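Side-chain contact in oxalate biosynthetic component 1 (Burkholderia thailandensis, PDB 5IKY), which probably makes oxalate in quorum sensing-dependent oxalogenesis, as a serine hydrolase with an additional lyase activity: residues A1087-A1092 / H1099-E1104. Numbering follows the deposited sequence.
Sequences ARFHDA and HAILRE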
# COMPACT_ATOMS: atom_id res chain seq x y z
N ALA A 1087 18.20 -28.63 0.03
CA ALA A 1087 19.37 -29.45 -0.28
C ALA A 1087 19.74 -30.32 0.92
O ALA A 1087 20.02 -31.51 0.76
CB ALA A 1087 20.54 -28.57 -0.68
N ARG A 1088 19.75 -29.72 2.10
CA ARG A 1088 20.06 -30.45 3.33
C ARG A 1088 18.98 -31.49 3.62
O ARG A 1088 19.28 -32.59 4.08
CB ARG A 1088 20.20 -29.49 4.51
N PHE A 1089 17.73 -31.13 3.35
CA PHE A 1089 16.61 -32.05 3.49
C PHE A 1089 16.76 -33.26 2.58
O PHE A 1089 16.62 -34.40 3.02
CB PHE A 1089 15.29 -31.34 3.18
CG PHE A 1089 14.79 -30.45 4.29
CD1 PHE A 1089 15.11 -30.73 5.61
CD2 PHE A 1089 14.01 -29.34 4.01
CE1 PHE A 1089 14.65 -29.92 6.63
CE2 PHE A 1089 13.55 -28.53 5.03
CZ PHE A 1089 13.87 -28.81 6.34
N HIS A 1090 17.05 -32.99 1.31
CA HIS A 1090 17.21 -34.03 0.31
C HIS A 1090 18.40 -34.93 0.63
O HIS A 1090 18.24 -36.14 0.80
CB HIS A 1090 17.38 -33.41 -1.08
CG HIS A 1090 17.32 -34.40 -2.20
ND1 HIS A 1090 17.83 -34.14 -3.45
CD2 HIS A 1090 16.81 -35.66 -2.25
CE1 HIS A 1090 17.63 -35.19 -4.23
NE2 HIS A 1090 17.02 -36.12 -3.53
N ASP A 1091 19.58 -34.33 0.73
CA ASP A 1091 20.80 -35.08 1.04
C ASP A 1091 20.96 -35.27 2.54
O ASP A 1091 21.83 -34.66 3.16
CB ASP A 1091 22.02 -34.36 0.47
CG ASP A 1091 21.98 -34.23 -1.04
OD1 ASP A 1091 20.87 -34.31 -1.61
OD2 ASP A 1091 23.05 -34.04 -1.66
N ALA A 1092 20.11 -36.11 3.12
CA ALA A 1092 20.15 -36.37 4.55
C ALA A 1092 20.03 -37.86 4.85
O ALA A 1092 19.29 -38.57 4.17
CB ALA A 1092 19.04 -35.60 5.26
N HIS A 1099 15.56 -32.51 14.58
CA HIS A 1099 17.02 -32.43 14.53
C HIS A 1099 17.49 -31.63 13.32
O HIS A 1099 18.27 -30.69 13.45
CB HIS A 1099 17.62 -33.84 14.50
N ALA A 1100 17.00 -32.01 12.14
CA ALA A 1100 17.41 -31.38 10.89
C ALA A 1100 17.06 -29.90 10.85
O ALA A 1100 17.89 -29.06 10.49
CB ALA A 1100 16.78 -32.10 9.71
N ILE A 1101 15.83 -29.57 11.23
CA ILE A 1101 15.36 -28.19 11.16
C ILE A 1101 16.06 -27.31 12.20
O ILE A 1101 16.39 -26.16 11.91
CB ILE A 1101 13.83 -28.09 11.36
CG1 ILE A 1101 13.11 -29.19 10.58
CG2 ILE A 1101 13.33 -26.76 10.88
CD1 ILE A 1101 11.61 -29.18 10.78
N LEU A 1102 16.28 -27.84 13.40
CA LEU A 1102 16.93 -27.08 14.47
C LEU A 1102 18.36 -26.69 14.09
O LEU A 1102 18.85 -25.63 14.50
CB LEU A 1102 16.94 -27.87 15.78
N ARG A 1103 19.02 -27.55 13.33
CA ARG A 1103 20.37 -27.27 12.86
C ARG A 1103 20.38 -26.08 11.91
O ARG A 1103 21.35 -25.33 11.84
CB ARG A 1103 20.96 -28.50 12.16
N GLU A 1104 19.27 -25.89 11.20
CA GLU A 1104 19.14 -24.79 10.25
C GLU A 1104 18.97 -23.44 10.94
O GLU A 1104 18.91 -22.40 10.29
CB GLU A 1104 17.96 -25.05 9.31
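Phe1089 and Ala1100 have the nearest CA atoms across the contact, with Phe1089 CA 7.5 Å from Ala1100 CA. Helix 1080-1090 ends in the first segment, and six residues further on the chain is already running back at a slant in helix 1097-1103. The exit from the first helix is abrupt: Asp1091 N still bonds to Ala1087 O at 2.9 Å, but Asp1091 itself leaves helical angles and sits at the centre of an inverse gamma turn, closed by a weak bond from Ala1092 N to His1090 O. At the end of the second helix, Glu1104 N reaches Ile1101 O at 3.0 Å, a tighter span than a regular helical bond.

The contact itself is small and apolar, and one ring carries it. With CG anti to the carbonyl carbon (chi1 -77°), the Phe1089 ring is carried out from its helix until its CE1 corner faces the second segment. Ala1100 points its methyl at that corner, CB lying 4.3 Å from Phe1089 CE1. Ile1101 brings a methylene rather than a methyl: its CG1 also stands 4.3 Å from Phe1089 CE1. Both aliphatic carbons lie near the ring plane, so they meet its edge.

Phe1089 and Ile1101 are buried together on the sheet side, where both touch Leu970; Phe1089 also reaches Val990 and Ile1101 reaches Ser988. On the first helix, Ala1087 and His1090 pack against helix 792-813. What results is a short pair of C-terminal helices laid on parallel strands 969-976 and 988-992, the layered helix-on-sheet construction of the alpha/beta-hydrolase fold.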